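Local coordinates for protein beta-lactamase (Francisella tularensis subsp. tularensis, PDB 3P09) that probably hydrolyses beta-lactam antibiotics to substituted beta-amino acids, as a class A beta-lactamase linked to antibiotic resistance, at residues 218-223 and 276-281; 174-179 and 256-261; 67-72 and 182-187; 230-235 and 267-272. One frame throughout, in Å; residues are numbered along the deposited sequence.

Contact 1. Residues 218-223 and 276-281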
loop_
_atom_site.group_PDB
_atom_site.type_symbol
_atom_site.label_atom_id
_atom_site.label_comp_id
_atom_site.label_asym_id
_atom_site.label_seq_id
_atom_site.Cartn_x
_atom_site.Cartn_y
_atom_site.Cartn_z
ATOM N N PHE A 218 9.918 -9.635 -6.451
ATOM C CA PHE A 218 11.218 -10.286 -6.537
ATOM C C PHE A 218 11.108 -11.816 -6.468
ATOM O O PHE A 218 11.979 -12.535 -6.956
ATOM C CB PHE A 218 12.084 -9.771 -5.383
ATOM C CG PHE A 218 13.498 -10.279 -5.388
ATOM C CD1 PHE A 218 13.828 -11.460 -4.743
ATOM C CD2 PHE A 218 14.506 -9.552 -6.001
ATOM C CE1 PHE A 218 15.140 -11.921 -4.732
ATOM C CE2 PHE A 218 15.815 -10.010 -5.993
ATOM C CZ PHE A 218 16.128 -11.193 -5.356
ATOM N N SER A 219 10.031 -12.312 -5.863
ATOM C CA SER A 219 9.916 -13.734 -5.589
ATOM C C SER A 219 8.777 -14.418 -6.332
ATOM O O SER A 219 8.602 -15.629 -6.204
ATOM C CB SER A 219 9.762 -13.972 -4.084
ATOM O OG SER A 219 10.901 -13.495 -3.384
HETATM N N MSE A 220 7.998 -13.646 -7.080
HETATM C CA MSE A 220 6.893 -14.188 -7.861
HETATM C C MSE A 220 7.458 -14.899 -9.094
HETATM O O MSE A 220 8.451 -14.456 -9.679
HETATM C CB MSE A 220 5.918 -13.066 -8.292
HETATM C CG MSE A 220 4.912 -12.534 -7.208
HETATM SE SE MSE A 220 4.207 -13.942 -6.117
HETATM C CE MSE A 220 5.426 -13.782 -4.599
ATOM N N PRO A 221 6.834 -16.015 -9.497
ATOM C CA PRO A 221 7.205 -16.570 -10.803
ATOM C C PRO A 221 7.047 -15.498 -11.870
ATOM O O PRO A 221 6.132 -14.677 -11.797
ATOM C CB PRO A 221 6.186 -17.687 -11.011
ATOM C CG PRO A 221 5.774 -18.074 -9.631
ATOM C CD PRO A 221 5.763 -16.788 -8.852
ATOM N N LYS A 222 7.930 -15.500 -12.857
ATOM C CA LYS A 222 8.006 -14.393 -13.809
ATOM C C LYS A 222 6.791 -14.254 -14.738
ATOM O O LYS A 222 6.565 -13.190 -15.315
ATOM C CB LYS A 222 9.322 -14.468 -14.587
ATOM C CG LYS A 222 10.534 -14.471 -13.656
ATOM C CD LYS A 222 11.840 -14.741 -14.379
ATOM C CE LYS A 222 12.991 -14.846 -13.389
ATOM N NZ LYS A 222 14.317 -14.910 -14.066
ATOM N N ASP A 223 5.999 -15.316 -14.857
ATOM C CA ASP A 223 4.763 -15.266 -15.639
ATOM C C ASP A 223 3.523 -14.901 -14.805
ATOM O O ASP A 223 2.401 -14.890 -15.319
ATOM C CB ASP A 223 4.536 -16.587 -16.378
ATOM C CG ASP A 223 4.718 -17.795 -15.481
ATOM O OD1 ASP A 223 5.670 -17.800 -14.671
ATOM O OD2 ASP A 223 3.912 -18.742 -15.589
ATOM N N GLN A 276 11.855 -13.254 1.216
ATOM C CA GLN A 276 11.842 -14.635 1.657
ATOM C C GLN A 276 10.427 -15.086 2.026
ATOM O O GLN A 276 10.018 -16.200 1.688
ATOM C CB GLN A 276 12.842 -14.832 2.799
ATOM C CG GLN A 276 14.295 -14.715 2.325
ATOM C CD GLN A 276 15.265 -14.484 3.468
ATOM O OE1 GLN A 276 15.210 -15.163 4.494
ATOM N NE2 GLN A 276 16.152 -13.512 3.299
ATOM N N ALA A 277 9.682 -14.213 2.697
ATOM C CA ALA A 277 8.290 -14.498 3.016
ATOM C C ALA A 277 7.488 -14.697 1.739
ATOM O O ALA A 277 6.686 -15.627 1.644
ATOM C CB ALA A 277 7.686 -13.385 3.853
ATOM N N ALA A 278 7.711 -13.828 0.756
ATOM C CA ALA A 278 6.985 -13.920 -0.516
ATOM C C ALA A 278 7.306 -15.209 -1.258
ATOM O O ALA A 278 6.466 -15.751 -1.972
ATOM C CB ALA A 278 7.283 -12.703 -1.401
ATOM N N LYS A 279 8.532 -15.693 -1.107
ATOM C CA LYS A 279 8.946 -16.913 -1.797
ATOM C C LYS A 279 8.259 -18.127 -1.173
ATOM O O LYS A 279 7.834 -19.054 -1.875
ATOM C CB LYS A 279 10.467 -17.070 -1.743
ATOM C CG LYS A 279 10.992 -18.317 -2.446
ATOM C CD LYS A 279 10.432 -18.413 -3.862
ATOM C CE LYS A 279 11.385 -19.149 -4.788
ATOM N NZ LYS A 279 12.617 -18.343 -5.030
ATOM N N LEU A 280 8.158 -18.116 0.154
ATOM C CA LEU A 280 7.456 -19.171 0.865
ATOM C C LEU A 280 6.032 -19.219 0.357
ATOM O O LEU A 280 5.475 -20.281 0.106
ATOM C CB LEU A 280 7.458 -18.899 2.366
ATOM C CG LEU A 280 8.812 -19.095 3.051
ATOM C CD1 LEU A 280 8.802 -18.548 4.469
ATOM C CD2 LEU A 280 9.183 -20.576 3.045
ATOM N N ILE A 281 5.445 -18.048 0.195
ATOM C CA ILE A 281 4.051 -17.971 -0.194
ATOM C C ILE A 281 3.866 -18.439 -1.633
ATOM O O ILE A 281 2.947 -19.207 -1.941
ATOM C CB ILE A 281 3.517 -16.558 0.015
ATOM C CG1 ILE A 281 3.447 -16.284 1.528
ATOM C CG2 ILE A 281 2.149 -16.415 -0.616
ATOM C CD1 ILE A 281 3.433 -14.828 1.907
#
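Ser219 meets helix 271-289 through its beta carbon, and Met220, a selenomethionine, through its terminal methyl. Ser219 projects its CB at the helix. This CB lies 3.7 Å from Lys279 N and 3.9 Å from Ala278 CB, so it sits where these two successive residues join. The hydroxyl OG is turned back beside its own backbone N (chi1 -61°). From there it bonds to the backbone O of Gln275, one turn earlier on the same helix. That bond ties the loop to the helix, while the carbon side of Ser219 packs on it.

Met220 starts out pointing away from the helix. Bends at chi2 (-40°) and chi3 (97°) bring the chain round, and CE arrives 3.9 Å from Ala278 CB. The same methyl lies 3.4 Å from Ala278 O, so an apolar group rests beside a helix carbonyl.

Helix 271-289 is the C-terminal helix that packs on the antiparallel sheet of the class A beta-lactamase fold. Residues 218-223 belong to the loop that leads into edge strand 225-232. Ala278 also touches Ile257 of strand 253-260, so its small side chain lies where loop, helix and sheet come together.

Lys279 runs along the outer margin. Its CB is 3.9 Å from Ser219 CB, and its CD passes 4.1 Å from Ser219 O. This exposed chain carries its aliphatic part past the loop backbone.

Contact 2. Residues 174-179 and 256-261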
loop_
_atom_site.group_PDB
_atom_site.type_symbol
_atom_site.label_atom_id
_atom_site.label_comp_id
_atom_site.label_asym_id
_atom_site.label_seq_id
_atom_site.Cartn_x
_atom_site.Cartn_y
_atom_site.Cartn_z
ATOM N N ASN A 174 -1.553 5.569 13.064
ATOM C CA ASN A 174 -0.795 5.421 11.816
ATOM C C ASN A 174 -0.327 3.992 11.584
ATOM O O ASN A 174 0.736 3.766 11.027
ATOM C CB ASN A 174 0.366 6.422 11.762
ATOM C CG ASN A 174 -0.119 7.870 11.809
ATOM O OD1 ASN A 174 -1.255 8.161 11.434
ATOM N ND2 ASN A 174 0.740 8.782 12.259
ATOM N N LYS A 175 -1.142 3.033 12.027
ATOM C CA LYS A 175 -0.863 1.617 11.799
ATOM C C LYS A 175 -2.051 0.910 11.151
ATOM O O LYS A 175 -3.167 1.433 11.132
ATOM C CB LYS A 175 -0.512 0.923 13.112
ATOM C CG LYS A 175 0.801 1.411 13.709
ATOM C CD LYS A 175 1.270 0.538 14.842
ATOM C CE LYS A 175 2.532 1.121 15.496
ATOM N NZ LYS A 175 2.848 0.467 16.813
ATOM N N THR A 176 -1.797 -0.272 10.605
ATOM C CA THR A 176 -2.874 -1.103 10.066
ATOM C C THR A 176 -2.523 -2.555 10.395
ATOM O O THR A 176 -1.465 -2.808 10.976
ATOM C CB THR A 176 -3.008 -0.888 8.535
ATOM O OG1 THR A 176 -4.109 -1.657 8.026
ATOM C CG2 THR A 176 -1.725 -1.305 7.822
ATOM N N THR A 177 -3.385 -3.505 10.025
ATOM C CA THR A 177 -3.079 -4.929 10.199
ATOM C C THR A 177 -2.955 -5.578 8.824
ATOM O O THR A 177 -3.523 -5.077 7.847
ATOM C CB THR A 177 -4.216 -5.685 10.949
ATOM O OG1 THR A 177 -5.434 -5.579 10.193
ATOM C CG2 THR A 177 -4.430 -5.119 12.370
ATOM N N PRO A 178 -2.217 -6.699 8.735
ATOM C CA PRO A 178 -2.149 -7.377 7.436
ATOM C C PRO A 178 -3.545 -7.726 6.904
ATOM O O PRO A 178 -3.814 -7.579 5.720
ATOM C CB PRO A 178 -1.340 -8.638 7.742
ATOM C CG PRO A 178 -0.451 -8.250 8.924
ATOM C CD PRO A 178 -1.348 -7.333 9.749
ATOM N N LYS A 179 -4.442 -8.153 7.779
ATOM C CA LYS A 179 -5.778 -8.539 7.335
ATOM C C LYS A 179 -6.531 -7.344 6.753
ATOM O O LYS A 179 -7.075 -7.410 5.651
ATOM C CB LYS A 179 -6.555 -9.171 8.507
ATOM C CG LYS A 179 -7.897 -9.779 8.139
ATOM C CD LYS A 179 -8.546 -10.425 9.363
ATOM C CE LYS A 179 -9.923 -10.985 9.019
ATOM N NZ LYS A 179 -10.605 -11.611 10.190
ATOM N N GLY A 256 -0.709 -9.184 1.436
ATOM C CA GLY A 256 -0.070 -8.127 2.213
ATOM C C GLY A 256 1.027 -8.732 3.067
ATOM O O GLY A 256 0.801 -9.750 3.723
ATOM N N ILE A 257 2.216 -8.131 3.037
ATOM C CA ILE A 257 3.319 -8.532 3.911
ATOM C C ILE A 257 3.866 -7.281 4.592
ATOM O O ILE A 257 4.332 -6.358 3.915
ATOM C CB ILE A 257 4.454 -9.217 3.120
ATOM C CG1 ILE A 257 3.923 -10.424 2.342
ATOM C CG2 ILE A 257 5.573 -9.622 4.058
ATOM C CD1 ILE A 257 4.968 -11.101 1.463
ATOM N N LEU A 258 3.763 -7.229 5.922
ATOM C CA LEU A 258 4.202 -6.062 6.680
ATOM C C LEU A 258 5.290 -6.520 7.638
ATOM O O LEU A 258 5.227 -7.629 8.182
ATOM C CB LEU A 258 3.041 -5.442 7.462
ATOM C CG LEU A 258 1.717 -5.316 6.675
ATOM C CD1 LEU A 258 0.629 -4.716 7.560
ATOM C CD2 LEU A 258 1.857 -4.490 5.413
ATOM N N TYR A 259 6.298 -5.685 7.836
ATOM C CA TYR A 259 7.399 -6.072 8.708
ATOM C C TYR A 259 7.774 -4.882 9.567
ATOM O O TYR A 259 7.848 -3.765 9.067
ATOM C CB TYR A 259 8.619 -6.563 7.904
ATOM C CG TYR A 259 9.817 -6.777 8.789
ATOM C CD1 TYR A 259 9.868 -7.857 9.655
ATOM C CD2 TYR A 259 10.889 -5.881 8.789
ATOM C CE1 TYR A 259 10.951 -8.042 10.507
ATOM C CE2 TYR A 259 11.984 -6.069 9.633
ATOM C CZ TYR A 259 12.003 -7.154 10.491
ATOM O OH TYR A 259 13.073 -7.360 11.344
ATOM N N THR A 260 7.990 -5.117 10.857
ATOM C CA THR A 260 8.474 -4.059 11.730
ATOM C C THR A 260 9.244 -4.651 12.901
ATOM O O THR A 260 9.018 -5.802 13.294
ATOM C CB THR A 260 7.310 -3.157 12.239
ATOM O OG1 THR A 260 7.835 -1.962 12.827
ATOM C CG2 THR A 260 6.454 -3.887 13.251
ATOM N N ASN A 261 10.180 -3.875 13.431
ATOM C CA ASN A 261 10.883 -4.246 14.659
ATOM C C ASN A 261 10.528 -3.194 15.689
ATOM O O ASN A 261 11.145 -2.135 15.739
ATOM C CB ASN A 261 12.404 -4.296 14.417
ATOM C CG ASN A 261 13.197 -4.689 15.660
ATOM O OD1 ASN A 261 12.659 -4.759 16.770
ATOM N ND2 ASN A 261 14.501 -4.924 15.475
#
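Leu258 holds CG beside its own backbone N (chi1 -44°), with an extended second torsion (chi2 179°), and this carries CD1 out from strand 253-260 to meet Thr176 and Pro178. Thr176 turns OG1 anti to its backbone N (chi1 -177°), which leaves the methyl CG2 to face the leucine.

CD1 does the touching. It lies 3.7 Å from Pro178 N and 3.9 Å from Pro178 CG, against one side of the proline ring. It also rests 3.9 Å from Thr177 C. The Thr176 methyl is a looser neighbour, with CG2 4.2 Å from Leu258 CD1, and the two side chains cross at about a right angle. Phe60 touches both Pro178 and Leu258.

The contact joins the central strand of the five-stranded sheet to the start of helix 178-190. Thr177 is the N-cap of that helix, its OG1 bonded to Ala180 N, and Pro178 is the first residue after the cap. Thr176 OG1 is bonded to Thr155 OG1.

No hydrogen bond links the two segments. They meet through a buried leucine methyl, a proline ring and a threonine methyl, while both threonine hydroxyls are satisfied by other partners, so the attraction is essentially apolar.

Contact 3. Residues 67-72 and 182-187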
loop_
_atom_site.group_PDB
_atom_site.type_symbol
_atom_site.label_atom_id
_atom_site.label_comp_id
_atom_site.label_asym_id
_atom_site.label_seq_id
_atom_site.Cartn_x
_atom_site.Cartn_y
_atom_site.Cartn_z
ATOM N N LYS A 67 -1.155 5.335 0.711
ATOM C CA LYS A 67 -1.410 6.031 -0.554
ATOM C C LYS A 67 -2.389 5.290 -1.485
ATOM O O LYS A 67 -3.051 5.924 -2.302
ATOM C CB LYS A 67 -0.092 6.389 -1.268
ATOM C CG LYS A 67 0.702 7.455 -0.498
ATOM C CD LYS A 67 2.169 7.522 -0.925
ATOM C CE LYS A 67 2.914 8.552 -0.061
ATOM N NZ LYS A 67 4.376 8.561 -0.369
ATOM N N PHE A 68 -2.502 3.967 -1.370
ATOM C CA PHE A 68 -3.481 3.277 -2.219
ATOM C C PHE A 68 -4.912 3.451 -1.709
ATOM O O PHE A 68 -5.864 3.465 -2.494
ATOM C CB PHE A 68 -3.113 1.799 -2.512
ATOM C CG PHE A 68 -3.593 0.796 -1.469
ATOM C CD1 PHE A 68 -4.942 0.450 -1.366
ATOM C CD2 PHE A 68 -2.672 0.156 -0.640
ATOM C CE1 PHE A 68 -5.373 -0.489 -0.431
ATOM C CE2 PHE A 68 -3.096 -0.789 0.314
ATOM C CZ PHE A 68 -4.449 -1.108 0.410
ATOM N N LEU A 69 -5.064 3.609 -0.399
ATOM C CA LEU A 69 -6.375 3.938 0.176
ATOM C C LEU A 69 -6.831 5.320 -0.277
ATOM O O LEU A 69 -8.007 5.550 -0.588
ATOM C CB LEU A 69 -6.294 3.921 1.698
ATOM C CG LEU A 69 -5.969 2.554 2.281
ATOM C CD1 LEU A 69 -5.754 2.667 3.808
ATOM C CD2 LEU A 69 -7.093 1.591 1.974
ATOM N N LEU A 70 -5.879 6.241 -0.294
ATOM C CA LEU A 70 -6.129 7.617 -0.713
ATOM C C LEU A 70 -6.580 7.661 -2.168
ATOM O O LEU A 70 -7.536 8.350 -2.512
ATOM C CB LEU A 70 -4.851 8.440 -0.536
ATOM C CG LEU A 70 -4.857 9.869 -1.085
ATOM C CD1 LEU A 70 -5.985 10.693 -0.455
ATOM C CD2 LEU A 70 -3.503 10.559 -0.902
ATOM N N VAL A 71 -5.883 6.921 -3.025
ATOM C CA VAL A 71 -6.242 6.877 -4.437
ATOM C C VAL A 71 -7.600 6.194 -4.632
ATOM O O VAL A 71 -8.419 6.626 -5.444
ATOM C CB VAL A 71 -5.124 6.228 -5.264
ATOM C CG1 VAL A 71 -5.625 5.823 -6.633
ATOM C CG2 VAL A 71 -3.975 7.205 -5.371
ATOM N N GLY A 72 -7.854 5.148 -3.858
ATOM C CA GLY A 72 -9.173 4.546 -3.847
ATOM C C GLY A 72 -10.257 5.569 -3.512
ATOM O O GLY A 72 -11.297 5.641 -4.169
ATOM N N THR A 182 -5.042 -5.829 3.444
ATOM C CA THR A 182 -5.117 -6.764 2.321
ATOM C C THR A 182 -6.559 -6.912 1.831
ATOM O O THR A 182 -6.809 -6.936 0.633
ATOM C CB THR A 182 -4.518 -8.156 2.694
ATOM O OG1 THR A 182 -3.141 -8.000 3.035
ATOM C CG2 THR A 182 -4.603 -9.142 1.529
ATOM N N LYS A 183 -7.508 -7.028 2.755
ATOM C CA LYS A 183 -8.921 -6.948 2.384
ATOM C C LYS A 183 -9.201 -5.630 1.634
ATOM O O LYS A 183 -9.976 -5.599 0.676
ATOM C CB LYS A 183 -9.824 -7.087 3.620
ATOM C CG LYS A 183 -9.841 -8.508 4.214
ATOM C CD LYS A 183 -11.001 -8.734 5.195
ATOM C CE LYS A 183 -11.146 -7.589 6.157
ATOM N NZ LYS A 183 -12.449 -7.634 6.900
ATOM N N ASP A 184 -8.556 -4.545 2.054
ATOM C CA ASP A 184 -8.772 -3.242 1.410
ATOM C C ASP A 184 -8.356 -3.228 -0.056
ATOM O O ASP A 184 -9.094 -2.751 -0.911
ATOM C CB ASP A 184 -7.991 -2.136 2.120
ATOM C CG ASP A 184 -8.593 -1.760 3.458
ATOM O OD1 ASP A 184 -9.758 -2.142 3.728
ATOM O OD2 ASP A 184 -7.895 -1.071 4.234
ATOM N N ILE A 185 -7.157 -3.718 -0.341
ATOM C CA ILE A 185 -6.668 -3.651 -1.717
ATOM C C ILE A 185 -7.497 -4.580 -2.599
ATOM O O ILE A 185 -7.774 -4.268 -3.752
ATOM C CB ILE A 185 -5.148 -3.964 -1.817
ATOM C CG1 ILE A 185 -4.572 -3.388 -3.119
ATOM C CG2 ILE A 185 -4.884 -5.458 -1.721
ATOM C CD1 ILE A 185 -3.038 -3.423 -3.175
ATOM N N TYR A 186 -7.918 -5.712 -2.048
ATOM C CA TYR A 186 -8.737 -6.660 -2.815
ATOM C C TYR A 186 -10.097 -6.047 -3.111
ATOM O O TYR A 186 -10.612 -6.138 -4.227
ATOM C CB TYR A 186 -8.945 -7.955 -2.025
ATOM C CG TYR A 186 -9.637 -9.033 -2.830
ATOM C CD1 TYR A 186 -11.022 -9.154 -2.829
ATOM C CD2 TYR A 186 -8.902 -9.917 -3.613
ATOM C CE1 TYR A 186 -11.660 -10.146 -3.579
ATOM C CE2 TYR A 186 -9.525 -10.897 -4.369
ATOM C CZ TYR A 186 -10.901 -11.010 -4.346
ATOM O OH TYR A 186 -11.507 -11.991 -5.094
ATOM N N LYS A 187 -10.689 -5.423 -2.095
ATOM C CA LYS A 187 -12.017 -4.848 -2.258
ATOM C C LYS A 187 -11.979 -3.735 -3.299
ATOM O O LYS A 187 -12.872 -3.629 -4.157
ATOM C CB LYS A 187 -12.550 -4.339 -0.922
ATOM C CG LYS A 187 -13.966 -3.793 -0.977
ATOM C CD LYS A 187 -14.583 -3.804 0.420
ATOM C CE LYS A 187 -16.002 -3.255 0.410
ATOM N NZ LYS A 187 -16.895 -4.014 -0.512
#
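The Phe68 ring reaches across to helix 178-190 and lands on Ile185. Phe68 CG sits between its backbone N and carbonyl carbon (chi1 87°), which sends the ring toward Ile185. CZ lies 3.7 Å from Ile185 CB, and CE1 is 3.7 Å from Ile185 CA, so the CE1-CZ edge touches backbone as well as side chain. Ile185 CG1 comes over one face in a CH-pi contact, 4.2 Å from the ring centroid and 15° off the normal. The opposite face carries Leu69 CG. The edge meets Asp184, with CE1 4.0 Å from Asp184 CB.

Leu69 does not set out toward the other helix, but CD2 swings nearer and lies 3.6 Å from Asp184 OD2, an apolar methyl against a buried carboxylate. Asp152 OD2 lies close to the same oxygen, so one of the two acids may carry a proton.

The pair joins helix 66-80, the buried helix that follows the probable nucleophile in the SxxK motif of class A beta-lactamases, to helix 178-190. The axes of segments 67-72 and 182-187 come within 10.6 Å and cross at 36°. Lys67, probably the lysine of that motif, precedes Phe68 and points elsewhere, its NZ bonded to Ser64 OG and Ser125 O.

Farther out, Ile123 of helix 115-123, Ile181 and Leu188 touch Phe68, Ile181 also touches Leu69, and Leu150, in a loop, touches Leu69 and Asp184.

Contact 4. Residues 230-235 and 267-272. With SO4 (sulfate ion), chain F.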
loop_
_atom_site.group_PDB
_atom_site.type_symbol
_atom_site.label_atom_id
_atom_site.label_comp_id
_atom_site.label_asym_id
_atom_site.label_seq_id
_atom_site.Cartn_x
_atom_site.Cartn_y
_atom_site.Cartn_z
ATOM N N THR A 230 4.147 -0.120 -1.992
ATOM C CA THR A 230 5.099 -0.343 -0.913
ATOM C C THR A 230 4.950 0.690 0.200
ATOM O O THR A 230 4.195 1.661 0.082
ATOM C CB THR A 230 6.549 -0.304 -1.439
ATOM O OG1 THR A 230 6.781 0.963 -2.073
ATOM C CG2 THR A 230 6.766 -1.411 -2.450
ATOM N N GLY A 231 5.665 0.458 1.294
ATOM C CA GLY A 231 5.726 1.433 2.362
ATOM C C GLY A 231 7.037 1.246 3.088
ATOM O O GLY A 231 7.454 0.119 3.356
ATOM N N THR A 232 7.690 2.356 3.408
ATOM C CA THR A 232 8.965 2.313 4.096
ATOM C C THR A 232 9.045 3.507 5.055
ATOM O O THR A 232 9.282 4.629 4.613
ATOM C CB THR A 232 10.123 2.385 3.073
ATOM O OG1 THR A 232 9.838 1.525 1.958
ATOM C CG2 THR A 232 11.407 1.950 3.714
ATOM N N CYS A 233 8.827 3.285 6.354
ATOM C CA CYS A 233 8.772 4.413 7.296
ATOM C C CYS A 233 10.107 5.125 7.509
ATOM O O CYS A 233 10.144 6.347 7.732
ATOM C CB CYS A 233 8.187 3.993 8.662
ATOM S SG CYS A 233 6.380 3.846 8.640
ATOM N N GLY A 234 11.191 4.355 7.482
ATOM C CA GLY A 234 12.500 4.867 7.841
ATOM C C GLY A 234 12.733 4.815 9.339
ATOM O O GLY A 234 13.684 5.408 9.855
ATOM N N GLN A 235 11.852 4.115 10.047
ATOM C CA GLN A 235 12.087 3.809 11.449
ATOM C C GLN A 235 11.422 2.483 11.795
ATOM O O GLN A 235 10.561 2.013 11.054
ATOM C CB GLN A 235 11.570 4.927 12.349
ATOM C CG GLN A 235 10.124 5.296 12.116
ATOM C CD GLN A 235 9.525 6.062 13.286
ATOM O OE1 GLN A 235 10.166 6.940 13.869
ATOM N NE2 GLN A 235 8.286 5.721 13.639
ATOM N N ALA A 267 16.380 0.821 13.664
ATOM C CA ALA A 267 16.663 -0.272 12.728
ATOM C C ALA A 267 16.220 0.113 11.313
ATOM O O ALA A 267 15.129 0.652 11.118
ATOM C CB ALA A 267 16.000 -1.574 13.180
ATOM N N PRO A 268 17.074 -0.159 10.317
ATOM C CA PRO A 268 16.787 0.211 8.928
ATOM C C PRO A 268 15.811 -0.761 8.267
ATOM O O PRO A 268 15.573 -1.850 8.784
ATOM C CB PRO A 268 18.161 0.120 8.260
ATOM C CG PRO A 268 18.878 -0.907 9.034
ATOM C CD PRO A 268 18.412 -0.762 10.463
ATOM N N SER A 269 15.248 -0.363 7.135
ATOM C CA SER A 269 14.319 -1.223 6.399
ATOM C C SER A 269 14.959 -2.567 6.023
ATOM O O SER A 269 16.187 -2.687 5.922
ATOM C CB SER A 269 13.835 -0.508 5.140
ATOM O OG SER A 269 14.920 -0.317 4.248
ATOM N N ASN A 270 14.122 -3.573 5.806
ATOM C CA ASN A 270 14.602 -4.911 5.497
ATOM C C ASN A 270 13.763 -5.512 4.380
ATOM O O ASN A 270 12.689 -6.041 4.631
ATOM C CB ASN A 270 14.520 -5.792 6.755
ATOM C CG ASN A 270 15.025 -7.208 6.517
ATOM O OD1 ASN A 270 15.166 -7.653 5.375
ATOM N ND2 ASN A 270 15.300 -7.923 7.600
ATOM N N GLU A 271 14.244 -5.405 3.146
ATOM C CA GLU A 271 13.531 -5.953 1.995
ATOM C C GLU A 271 13.723 -7.465 1.871
ATOM O O GLU A 271 12.876 -8.172 1.321
ATOM C CB GLU A 271 13.986 -5.256 0.708
ATOM C CG GLU A 271 13.612 -3.768 0.637
ATOM C CD GLU A 271 13.860 -3.161 -0.744
ATOM O OE1 GLU A 271 15.012 -3.219 -1.226
ATOM O OE2 GLU A 271 12.894 -2.636 -1.351
ATOM N N GLU A 272 14.833 -7.971 2.387
ATOM C CA GLU A 272 15.141 -9.388 2.211
ATOM C C GLU A 272 14.118 -10.274 2.910
ATOM O O GLU A 272 13.764 -11.341 2.408
ATOM C CB GLU A 272 16.547 -9.716 2.721
ATOM C CG GLU A 272 17.535 -8.571 2.579
ATOM C CD GLU A 272 18.544 -8.796 1.471
ATOM O OE1 GLU A 272 19.077 -9.922 1.369
ATOM O OE2 GLU A 272 18.803 -7.841 0.704
HETATM S S SO4 F . 8.034 3.827 -0.106
HETATM O O1 SO4 F . 9.290 3.110 -0.060
HETATM O O2 SO4 F . 7.761 4.457 1.181
HETATM O O3 SO4 F . 8.141 4.842 -1.129
HETATM O O4 SO4 F . 6.960 2.898 -0.406
#
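Strand 225-232 forms the edge of the five-stranded sheet and ends beside the probable active site, with a K(T/S)G-type motif running into Thr230 and Gly231. The loop before helix 271-289 passes alongside its end. Thr232 and Ser269 make the closest contact: Thr232 CG2 lies 3.7 Å from Ser269 CB, carbon against carbon. Farther along, the two backbones approach more loosely, with Gln235 C 4.2 Å from Ala267 O.

The two branches of Thr232 do different work. CG2 extends anti to the backbone N and meets the serine. OG1 stands beside that N (chi1 -44°) and turns to a sulfate ion, probably from the crystallisation liquor. Thr232 OG1 donates to sulfate O1 at 2.6 Å. Thr230 OG1 donates to sulfate O4, also at 2.6 Å. Thr232 N adds a weak bond to sulfate O2 at 3.1 Å, bent to 125°. Ser125 OG bonds the ion as well.

Arg215 bonds Thr232 OG1 and Gly231 O, and it makes a salt bridge with Glu271. It thus connects the strand end to the start of the helix. Asn270 is the N-cap of that helix, its OD1 bonded to Ile273 N. Cys233, just past the strand, forms a disulfide with Cys63, next to Ser64 of the probable SxxK motif.

The two segments themselves touch only through van der Waals contact. The hydroxyls and backbone N-H of the strand bind the anion, consistent with a pocket for the substrate carboxylate in this family.

How the contacts relate
Contacts 1, 2 and 4 gather round the five-stranded sheet, and the centre of contact 3 is about 7 Å from the centre of the chain. Contacts 2 and 3 share helix 178-190, their centres about 14 Å apart. They touch where Gly256 meets Thr182. Contacts 1 and 4 share helix 271-289, centres about 19 Å apart. Ile257 of contact 2 packs on Ala278 of contact 1, and Tyr259 of contact 2 on Asn270 of contact 4. Along the chain contact 3 closes before contacts 1 and 4 open, contact 4 falls between the segments of contact 1, and contact 2 crosses all three. Strand 253-260 links the helix packing on one side of the sheet with that on the other.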